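Local coordinates for protein alpha-rhamnosidase (PDB 6I60) that probably hydrolyses terminal non-reducing alpha-L-rhamnose residues from alpha-L-rhamnosides, as a multidomain bacterial glycoside hydrolase, at residues E142-K153 with A327-L337; F167-Y175 with V255-P263. All coordinates share one frame; numbering follows the deposited sequence.

Contact 1 of 2, residues E142-K153 with A327-L337; sequences EENWKAKWITKK and AILAEPPGGKL
With CG anti to its carbonyl carbon (chi1 -69°) and the indole turned nearly perpendicular at chi2 85°, W149 lays one ring face against P332 and P333, just ahead of a short antiparallel beta ladder that joins 150-151 to 328-329 of the alpha-L-rhamnosidase N-terminal domain. Both prolines make CH-pi contacts on that same face: P333 CD stands 3.7 Å from the centroid of the six-membered ring, while P332 CA lies over the five-membered ring. L337 CD2, from the strand at 336-337, reaches W149 CZ2 obliquely at 3.7 Å and also rests over a face of W145, whose indole meets Y229 edge-to-face. L199 of strand 189-199 touches both W149 and P333, and I266 of strand 264-273 also packs on W149. Replacing W149 by an alanine would strip away the indole and is likely to leave P332 and P333 without the ring face they lie on, opening a gap beside L337 CD2.

The backbones pair next to the indole. T151 and I328 form the hydrogen-bonded pair: I328 N donates to T151 O at 2.7 Å, almost straight, and T151 N returns a more bent bond to I328 O. I150 and L329 make the neighbouring non-hydrogen-bonded pair, where I150 CB nevertheless meets A327 CB. Past T151, I328 CD1 packs on K153 CB at 3.8 Å, whereas the amine of K152 is paired with E325. On the W149 side a further backbone bond runs from A330 N to W149 O, 2.8 Å long, the donor standing 49° out of the carbonyl plane.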
loop_
_atom_site.group_PDB
_atom_site.type_symbol
_atom_site.label_atom_id
_atom_site.label_comp_id
_atom_site.label_asym_id
_atom_site.label_seq_id
_atom_site.Cartn_x
_atom_site.Cartn_y
_atom_site.Cartn_z
ATOM N N GLU A 142 24.620 -8.074 1.672
ATOM C CA GLU A 142 25.245 -9.344 1.373
ATOM C C GLU A 142 26.690 -9.465 1.833
ATOM O O GLU A 142 27.543 -10.003 1.122
ATOM C CB GLU A 142 25.153 -9.519 -0.134
ATOM C CG GLU A 142 25.443 -10.893 -0.671
ATOM C CD GLU A 142 25.240 -10.922 -2.157
ATOM O OE1 GLU A 142 24.146 -10.550 -2.595
ATOM O OE2 GLU A 142 26.178 -11.276 -2.888
ATOM N N GLU A 143 26.945 -8.971 3.039
ATOM C CA GLU A 143 28.285 -8.926 3.627
ATOM C C GLU A 143 28.750 -10.347 3.934
ATOM O O GLU A 143 28.683 -10.830 5.067
ATOM C CB GLU A 143 28.292 -8.056 4.878
ATOM C CG GLU A 143 29.103 -6.780 4.741
ATOM C CD GLU A 143 30.579 -6.987 5.037
ATOM O OE1 GLU A 143 31.278 -5.983 5.282
ATOM O OE2 GLU A 143 31.040 -8.150 5.024
ATOM N N ASN A 144 29.248 -11.017 2.890
ATOM C CA ASN A 144 29.762 -12.380 2.990
ATOM C C ASN A 144 28.730 -13.299 3.633
ATOM O O ASN A 144 28.815 -13.599 4.830
ATOM C CB ASN A 144 31.075 -12.401 3.780
ATOM C CG ASN A 144 31.765 -13.754 3.736
ATOM O OD1 ASN A 144 31.930 -14.411 4.762
ATOM N ND2 ASN A 144 32.174 -14.172 2.543
ATOM N N TRP A 145 27.753 -13.753 2.843
ATOM C CA TRP A 145 26.628 -14.495 3.400
ATOM C C TRP A 145 27.019 -15.880 3.899
ATOM O O TRP A 145 26.292 -16.447 4.722
ATOM C CB TRP A 145 25.513 -14.611 2.361
ATOM C CG TRP A 145 24.384 -13.656 2.602
ATOM C CD1 TRP A 145 24.394 -12.309 2.389
ATOM C CD2 TRP A 145 23.082 -13.972 3.110
ATOM N NE1 TRP A 145 23.179 -11.765 2.730
ATOM C CE2 TRP A 145 22.355 -12.766 3.175
ATOM C CE3 TRP A 145 22.459 -15.158 3.513
ATOM C CZ2 TRP A 145 21.038 -12.712 3.628
ATOM C CZ3 TRP A 145 21.152 -15.101 3.962
ATOM C CH2 TRP A 145 20.456 -13.886 4.016
ATOM N N LYS A 146 28.129 -16.442 3.413
ATOM C CA LYS A 146 28.632 -17.741 3.861
ATOM C C LYS A 146 27.634 -18.870 3.618
ATOM O O LYS A 146 28.001 -19.919 3.079
ATOM C CB LYS A 146 29.021 -17.686 5.344
ATOM C CG LYS A 146 30.425 -17.152 5.586
ATOM C CD LYS A 146 30.833 -17.252 7.047
ATOM C CE LYS A 146 32.232 -16.688 7.258
ATOM N NZ LYS A 146 32.560 -16.475 8.696
ATOM N N ALA A 147 26.382 -18.674 4.026
ATOM C CA ALA A 147 25.332 -19.641 3.739
ATOM C C ALA A 147 25.084 -19.733 2.238
ATOM O O ALA A 147 25.192 -18.747 1.504
ATOM C CB ALA A 147 24.040 -19.256 4.460
ATOM N N LYS A 148 24.747 -20.934 1.784
ATOM C CA LYS A 148 24.493 -21.195 0.378
ATOM C C LYS A 148 23.045 -21.629 0.185
ATOM O O LYS A 148 22.368 -22.048 1.127
ATOM C CB LYS A 148 25.447 -22.267 -0.171
ATOM C CG LYS A 148 26.847 -22.224 0.435
ATOM C CD LYS A 148 27.913 -21.988 -0.629
ATOM C CE LYS A 148 29.304 -21.886 -0.013
ATOM N NZ LYS A 148 29.587 -20.521 0.519
ATOM N N TRP A 149 22.577 -21.517 -1.055
ATOM C CA TRP A 149 21.217 -21.910 -1.396
ATOM C C TRP A 149 21.114 -23.430 -1.465
ATOM O O TRP A 149 21.925 -24.086 -2.126
ATOM C CB TRP A 149 20.801 -21.282 -2.725
ATOM C CG TRP A 149 20.620 -19.790 -2.670
ATOM C CD1 TRP A 149 21.589 -18.840 -2.815
ATOM C CD2 TRP A 149 19.393 -19.082 -2.462
ATOM N NE1 TRP A 149 21.043 -17.583 -2.707
ATOM C CE2 TRP A 149 19.695 -17.704 -2.489
ATOM C CE3 TRP A 149 18.067 -19.477 -2.253
ATOM C CZ2 TRP A 149 18.720 -16.721 -2.318
ATOM C CZ3 TRP A 149 17.102 -18.499 -2.081
ATOM C CH2 TRP A 149 17.433 -17.138 -2.115
ATOM N N ILE A 150 20.115 -23.989 -0.784
ATOM C CA ILE A 150 19.927 -25.430 -0.707
ATOM C C ILE A 150 18.578 -25.792 -1.316
ATOM O O ILE A 150 17.655 -24.976 -1.378
ATOM C CB ILE A 150 20.025 -25.948 0.742
ATOM C CG1 ILE A 150 19.110 -25.134 1.654
ATOM C CG2 ILE A 150 21.458 -25.875 1.234
ATOM C CD1 ILE A 150 18.853 -25.783 2.986
ATOM N N THR A 151 18.475 -27.038 -1.781
ATOM C CA THR A 151 17.269 -27.518 -2.445
ATOM C C THR A 151 17.229 -29.037 -2.402
ATOM O O THR A 151 18.243 -29.700 -2.174
ATOM C CB THR A 151 17.198 -27.058 -3.907
ATOM O OG1 THR A 151 17.752 -25.748 -4.031
ATOM C CG2 THR A 151 15.769 -27.023 -4.392
ATOM N N LYS A 152 16.033 -29.576 -2.627
ATOM C CA LYS A 152 15.900 -30.977 -2.982
ATOM C C LYS A 152 16.388 -31.198 -4.411
ATOM O O LYS A 152 16.526 -30.262 -5.203
ATOM C CB LYS A 152 14.447 -31.433 -2.854
ATOM C CG LYS A 152 14.015 -31.727 -1.436
ATOM C CD LYS A 152 12.560 -32.159 -1.368
ATOM C CE LYS A 152 12.295 -33.363 -2.253
ATOM N NZ LYS A 152 12.441 -34.639 -1.500
ATOM N N LYS A 153 16.650 -32.460 -4.736
ATOM C CA LYS A 153 17.099 -32.831 -6.071
ATOM C C LYS A 153 15.986 -33.404 -6.937
ATOM O O LYS A 153 15.968 -33.160 -8.148
ATOM C CB LYS A 153 18.253 -33.837 -5.971
ATOM C CG LYS A 153 18.579 -34.588 -7.254
ATOM C CD LYS A 153 19.686 -35.616 -7.034
ATOM C CE LYS A 153 19.646 -36.195 -5.625
ATOM N NZ LYS A 153 20.800 -37.096 -5.353
ATOM N N ALA A 327 20.118 -32.303 1.261
ATOM C CA ALA A 327 19.881 -31.212 0.330
ATOM C C ALA A 327 21.078 -31.030 -0.598
ATOM O O ALA A 327 22.205 -31.429 -0.291
ATOM C CB ALA A 327 19.595 -29.911 1.082
ATOM N N ILE A 328 20.819 -30.417 -1.752
ATOM C CA ILE A 328 21.848 -30.141 -2.743
ATOM C C ILE A 328 21.949 -28.631 -2.937
ATOM O O ILE A 328 21.082 -27.866 -2.514
ATOM C CB ILE A 328 21.576 -30.850 -4.084
ATOM C CG1 ILE A 328 20.541 -30.077 -4.901
ATOM C CG2 ILE A 328 21.109 -32.278 -3.849
ATOM C CD1 ILE A 328 20.319 -30.643 -6.283
ATOM N N LEU A 329 23.032 -28.210 -3.583
ATOM C CA LEU A 329 23.237 -26.796 -3.861
ATOM C C LEU A 329 22.245 -26.309 -4.909
ATOM O O LEU A 329 21.885 -27.039 -5.836
ATOM C CB LEU A 329 24.663 -26.541 -4.347
ATOM C CG LEU A 329 25.804 -26.632 -3.332
ATOM C CD1 LEU A 329 25.384 -26.077 -1.978
ATOM C CD2 LEU A 329 26.291 -28.064 -3.210
ATOM N N ALA A 330 21.806 -25.065 -4.759
ATOM C CA ALA A 330 20.898 -24.435 -5.702
ATOM C C ALA A 330 21.631 -23.380 -6.514
ATOM O O ALA A 330 22.558 -22.728 -6.026
ATOM C CB ALA A 330 19.719 -23.776 -4.986
ATOM N N GLU A 331 21.208 -23.216 -7.753
ATOM C CA GLU A 331 21.617 -22.044 -8.502
ATOM C C GLU A 331 20.939 -20.834 -7.873
ATOM O O GLU A 331 19.709 -20.834 -7.733
ATOM C CB GLU A 331 21.239 -22.183 -9.972
ATOM C CG GLU A 331 22.292 -22.878 -10.812
ATOM C CD GLU A 331 22.394 -22.299 -12.207
ATOM O OE1 GLU A 331 22.667 -21.085 -12.327
ATOM O OE2 GLU A 331 22.202 -23.056 -13.182
ATOM N N PRO A 332 21.682 -19.813 -7.454
ATOM C CA PRO A 332 21.054 -18.642 -6.824
ATOM C C PRO A 332 20.039 -18.000 -7.752
ATOM O O PRO A 332 20.132 -18.142 -8.981
ATOM C CB PRO A 332 22.242 -17.701 -6.554
ATOM C CG PRO A 332 23.361 -18.217 -7.412
ATOM C CD PRO A 332 23.146 -19.690 -7.522
ATOM N N PRO A 333 19.045 -17.293 -7.204
ATOM C CA PRO A 333 18.030 -16.662 -8.064
ATOM C C PRO A 333 18.578 -15.541 -8.930
ATOM O O PRO A 333 17.878 -15.100 -9.852
ATOM C CB PRO A 333 16.993 -16.129 -7.062
ATOM C CG PRO A 333 17.361 -16.726 -5.729
ATOM C CD PRO A 333 18.820 -17.012 -5.779
ATOM N N GLY A 334 19.797 -15.072 -8.666
ATOM C CA GLY A 334 20.420 -14.026 -9.443
ATOM C C GLY A 334 20.281 -12.639 -8.860
ATOM O O GLY A 334 20.999 -11.728 -9.291
ATOM N N GLY A 335 19.390 -12.452 -7.893
ATOM C CA GLY A 335 19.143 -11.138 -7.341
ATOM C C GLY A 335 19.951 -10.861 -6.086
ATOM O O GLY A 335 20.290 -11.765 -5.328
ATOM N N LYS A 336 20.262 -9.584 -5.885
ATOM C CA LYS A 336 20.941 -9.165 -4.667
ATOM C C LYS A 336 20.004 -9.303 -3.477
ATOM O O LYS A 336 18.831 -8.923 -3.540
ATOM C CB LYS A 336 21.430 -7.722 -4.795
ATOM C CG LYS A 336 22.221 -7.440 -6.064
ATOM C CD LYS A 336 23.690 -7.793 -5.895
ATOM C CE LYS A 336 24.230 -8.501 -7.128
ATOM N NZ LYS A 336 23.671 -9.874 -7.271
ATOM N N LEU A 337 20.524 -9.856 -2.385
ATOM C CA LEU A 337 19.721 -10.135 -1.200
ATOM C C LEU A 337 19.741 -8.909 -0.293
ATOM O O LEU A 337 20.770 -8.584 0.306
ATOM C CB LEU A 337 20.234 -11.380 -0.484
ATOM C CG LEU A 337 19.852 -12.692 -1.180
ATOM C CD1 LEU A 337 20.913 -13.116 -2.187
ATOM C CD2 LEU A 337 19.593 -13.800 -0.171
#

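Contact 2 of 2, residues F167-Y175 with V255-P263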
loop_
_atom_site.group_PDB
_atom_site.type_symbol
_atom_site.label_atom_id
_atom_site.label_comp_id
_atom_site.label_asym_id
_atom_site.label_seq_id
_atom_site.Cartn_x
_atom_site.Cartn_y
_atom_site.Cartn_z
ATOM N N PHE A 167 -2.772 -14.816 -20.889
ATOM C CA PHE A 167 -2.044 -14.799 -22.152
ATOM C C PHE A 167 -1.666 -16.208 -22.603
ATOM O O PHE A 167 -0.630 -16.407 -23.241
ATOM C CB PHE A 167 -0.798 -13.919 -22.049
ATOM C CG PHE A 167 -1.084 -12.506 -21.629
ATOM C CD1 PHE A 167 -2.093 -11.777 -22.239
ATOM C CD2 PHE A 167 -0.341 -11.904 -20.625
ATOM C CE1 PHE A 167 -2.359 -10.473 -21.853
ATOM C CE2 PHE A 167 -0.601 -10.601 -20.235
ATOM C CZ PHE A 167 -1.612 -9.885 -20.851
ATOM N N GLY A 168 -2.503 -17.192 -22.277
ATOM C CA GLY A 168 -2.236 -18.563 -22.665
ATOM C C GLY A 168 -1.158 -19.252 -21.862
ATOM O O GLY A 168 -0.575 -20.231 -22.336
ATOM N N LEU A 169 -0.876 -18.772 -20.654
ATOM C CA LEU A 169 0.193 -19.327 -19.842
ATOM C C LEU A 169 -0.240 -20.649 -19.211
ATOM O O LEU A 169 -1.416 -21.021 -19.211
ATOM C CB LEU A 169 0.618 -18.336 -18.756
ATOM C CG LEU A 169 1.563 -17.185 -19.121
ATOM C CD1 LEU A 169 2.840 -17.706 -19.763
ATOM C CD2 LEU A 169 0.888 -16.174 -20.025
ATOM N N ASN A 170 0.738 -21.366 -18.669
ATOM C CA ASN A 170 0.502 -22.586 -17.916
ATOM C C ASN A 170 1.000 -22.393 -16.489
ATOM O O ASN A 170 1.664 -21.406 -16.165
ATOM C CB ASN A 170 1.191 -23.788 -18.575
ATOM C CG ASN A 170 2.690 -23.607 -18.693
ATOM O OD1 ASN A 170 3.199 -22.488 -18.643
ATOM N ND2 ASN A 170 3.407 -24.714 -18.851
ATOM N N TYR A 171 0.668 -23.353 -15.626
ATOM C CA TYR A 171 0.991 -23.269 -14.205
ATOM C C TYR A 171 1.749 -24.525 -13.797
ATOM O O TYR A 171 1.176 -25.619 -13.766
ATOM C CB TYR A 171 -0.274 -23.092 -13.363
ATOM C CG TYR A 171 -1.157 -21.953 -13.824
ATOM C CD1 TYR A 171 -1.005 -20.674 -13.303
ATOM C CD2 TYR A 171 -2.139 -22.155 -14.784
ATOM C CE1 TYR A 171 -1.808 -19.629 -13.725
ATOM C CE2 TYR A 171 -2.946 -21.117 -15.212
ATOM C CZ TYR A 171 -2.778 -19.857 -14.680
ATOM O OH TYR A 171 -3.581 -18.823 -15.104
ATOM N N THR A 172 3.034 -24.367 -13.488
ATOM C CA THR A 172 3.870 -25.453 -12.987
ATOM C C THR A 172 3.912 -25.345 -11.467
ATOM O O THR A 172 4.578 -24.460 -10.919
ATOM C CB THR A 172 5.275 -25.388 -13.582
ATOM O OG1 THR A 172 5.207 -24.906 -14.930
ATOM C CG2 THR A 172 5.918 -26.763 -13.576
ATOM N N ILE A 173 3.199 -26.238 -10.789
ATOM C CA ILE A 173 3.058 -26.205 -9.338
ATOM C C ILE A 173 3.924 -27.313 -8.757
ATOM O O ILE A 173 3.630 -28.502 -8.933
ATOM C CB ILE A 173 1.595 -26.361 -8.903
ATOM C CG1 ILE A 173 0.764 -25.165 -9.374
ATOM C CG2 ILE A 173 1.504 -26.516 -7.391
ATOM C CD1 ILE A 173 -0.507 -25.552 -10.101
ATOM N N ALA A 174 4.992 -26.927 -8.061
ATOM C CA ALA A 174 5.838 -27.876 -7.358
ATOM C C ALA A 174 5.225 -28.223 -6.003
ATOM O O ALA A 174 4.198 -27.675 -5.593
ATOM C CB ALA A 174 7.248 -27.314 -7.195
ATOM N N TYR A 175 5.863 -29.146 -5.294
ATOM C CA TYR A 175 5.393 -29.567 -3.985
ATOM C C TYR A 175 5.949 -28.625 -2.918
ATOM O O TYR A 175 6.503 -27.565 -3.218
ATOM C CB TYR A 175 5.785 -31.018 -3.722
ATOM C CG TYR A 175 4.804 -32.037 -4.256
ATOM C CD1 TYR A 175 4.231 -31.889 -5.513
ATOM C CD2 TYR A 175 4.459 -33.153 -3.506
ATOM C CE1 TYR A 175 3.339 -32.821 -6.004
ATOM C CE2 TYR A 175 3.568 -34.090 -3.989
ATOM C CZ TYR A 175 3.011 -33.921 -5.238
ATOM O OH TYR A 175 2.125 -34.854 -5.719
ATOM N N VAL A 255 7.890 -19.384 -9.684
ATOM C CA VAL A 255 7.399 -20.507 -10.469
ATOM C C VAL A 255 7.973 -20.413 -11.875
ATOM O O VAL A 255 8.431 -19.357 -12.319
ATOM C CB VAL A 255 5.857 -20.554 -10.513
ATOM C CG1 VAL A 255 5.309 -21.224 -9.260
ATOM C CG2 VAL A 255 5.293 -19.155 -10.659
ATOM N N LYS A 256 7.932 -21.546 -12.583
ATOM C CA LYS A 256 8.583 -21.635 -13.888
ATOM C C LYS A 256 7.891 -20.776 -14.938
ATOM O O LYS A 256 8.532 -20.352 -15.906
ATOM C CB LYS A 256 8.634 -23.091 -14.347
ATOM C CG LYS A 256 10.018 -23.718 -14.265
ATOM C CD LYS A 256 10.725 -23.673 -15.610
ATOM C CE LYS A 256 10.706 -25.031 -16.291
ATOM N NZ LYS A 256 11.165 -24.947 -17.707
ATOM N N GLU A 257 6.593 -20.507 -14.775
ATOM C CA GLU A 257 5.870 -19.756 -15.796
ATOM C C GLU A 257 6.365 -18.320 -15.905
ATOM O O GLU A 257 6.364 -17.748 -17.001
ATOM C CB GLU A 257 4.369 -19.780 -15.507
ATOM C CG GLU A 257 3.997 -19.377 -14.090
ATOM C CD GLU A 257 3.473 -20.542 -13.272
ATOM O OE1 GLU A 257 3.836 -21.697 -13.580
ATOM O OE2 GLU A 257 2.698 -20.304 -12.321
ATOM N N TYR A 258 6.794 -17.722 -14.795
ATOM C CA TYR A 258 7.294 -16.356 -14.794
ATOM C C TYR A 258 8.799 -16.282 -15.023
ATOM O O TYR A 258 9.380 -15.200 -14.891
ATOM C CB TYR A 258 6.934 -15.662 -13.478
ATOM C CG TYR A 258 5.459 -15.698 -13.154
ATOM C CD1 TYR A 258 4.504 -15.566 -14.153
ATOM C CD2 TYR A 258 5.019 -15.866 -11.846
ATOM C CE1 TYR A 258 3.156 -15.601 -13.863
ATOM C CE2 TYR A 258 3.670 -15.902 -11.546
ATOM C CZ TYR A 258 2.743 -15.769 -12.558
ATOM O OH TYR A 258 1.400 -15.802 -12.268
ATOM N N GLY A 259 9.436 -17.400 -15.361
ATOM C CA GLY A 259 10.859 -17.407 -15.618
ATOM C C GLY A 259 11.728 -17.697 -14.417
ATOM O O GLY A 259 12.845 -17.173 -14.334
ATOM N N TYR A 260 11.260 -18.515 -13.484
ATOM C CA TYR A 260 12.006 -18.850 -12.280
ATOM C C TYR A 260 12.203 -20.361 -12.197
ATOM O O TYR A 260 11.805 -21.116 -13.088
ATOM C CB TYR A 260 11.292 -18.318 -11.034
ATOM C CG TYR A 260 11.118 -16.816 -11.024
ATOM C CD1 TYR A 260 12.213 -15.972 -11.159
ATOM C CD2 TYR A 260 9.861 -16.242 -10.878
ATOM C CE1 TYR A 260 12.061 -14.598 -11.149
ATOM C CE2 TYR A 260 9.699 -14.869 -10.868
ATOM C CZ TYR A 260 10.803 -14.051 -11.003
ATOM O OH TYR A 260 10.652 -12.684 -10.992
ATOM N N ASP A 261 12.824 -20.795 -11.107
ATOM C CA ASP A 261 13.134 -22.193 -10.861
ATOM C C ASP A 261 12.205 -22.751 -9.782
ATOM O O ASP A 261 11.257 -22.089 -9.342
ATOM C CB ASP A 261 14.610 -22.329 -10.476
ATOM C CG ASP A 261 15.135 -23.734 -10.665
ATOM O OD1 ASP A 261 14.480 -24.520 -11.381
ATOM O OD2 ASP A 261 16.195 -24.054 -10.087
ATOM N N PHE A 262 12.477 -23.984 -9.362
ATOM C CA PHE A 262 11.745 -24.593 -8.266
ATOM C C PHE A 262 12.165 -23.951 -6.942
ATOM O O PHE A 262 13.190 -23.268 -6.876
ATOM C CB PHE A 262 11.995 -26.099 -8.251
ATOM C CG PHE A 262 11.357 -26.825 -9.401
ATOM C CD1 PHE A 262 9.979 -26.916 -9.501
ATOM C CD2 PHE A 262 12.136 -27.409 -10.387
ATOM C CE1 PHE A 262 9.388 -27.579 -10.561
ATOM C CE2 PHE A 262 11.551 -28.074 -11.449
ATOM C CZ PHE A 262 10.176 -28.159 -11.536
ATOM N N PRO A 263 11.373 -24.131 -5.880
ATOM C CA PRO A 263 11.681 -23.456 -4.611
ATOM C C PRO A 263 13.071 -23.796 -4.091
ATOM O O PRO A 263 13.527 -24.936 -4.178
ATOM C CB PRO A 263 10.589 -23.969 -3.666
ATOM C CG PRO A 263 9.453 -24.294 -4.555
ATOM C CD PRO A 263 10.058 -24.798 -5.835
#
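The edge of strand 171-174, at the start of strand 171-184, meets the loop joining strands 242-250 and 264-273 of the alpha-L-rhamnosidase N-terminal domain, and a loop carboxylate takes the place of a strand partner. E257 OE1 accepts the backbone N of T172 at 2.8 Å, on the syn side of the carboxylate and 16° out of its plane, with a nearly straight N-H...O angle of 166°. To get there, E257 sets CG between its own backbone N and carbonyl carbon (chi1 51°) and bends at chi2, which brings the side chain obliquely across N170 and Y171 to T172: CB lies against N170 O, and OE2 reaches Y171 CD1 at 3.8 Å. The Y171 ring and the carboxylate are close to perpendicular, and H301 meets that ring edge-to-face. E257 CG itself lies over the centre of the Y258 ring.

K256 CB rests against T172 OG1 and CB, and V255 CG1 approaches T172 O at 3.7 Å. The strand's other backbone edge is paired with strand 157-160, through Y171 with Y160 and I173 with E158. Farther along, A174 faces the end of the loop: its CB lies 4.0 Å from P263 CD and 3.6 Å from F262 CD1.

From the N terminus, the chain enters contact 1 at 142-153, passes through strand 157-160 and reaches contact 2 at 167-175. Some 80 residues later the loop 255-263 closes contact 2; the chain then runs through strands 264-273 and 288-298 before 327-337 closes contact 1. The shorter loop is therefore nested inside the longer one, and the intervening regular structure is all strand. Contact 1 ties strand 150-151 and the chain leading into it to strand 325-329, the following loop and strand 336-338, whereas contact 2 holds the connection between strands 242-250 and 264-273 against the beginning of strand 171-184. Their centres are about 20 Å apart, yet they touch where T151 CG2 packs on P263 O.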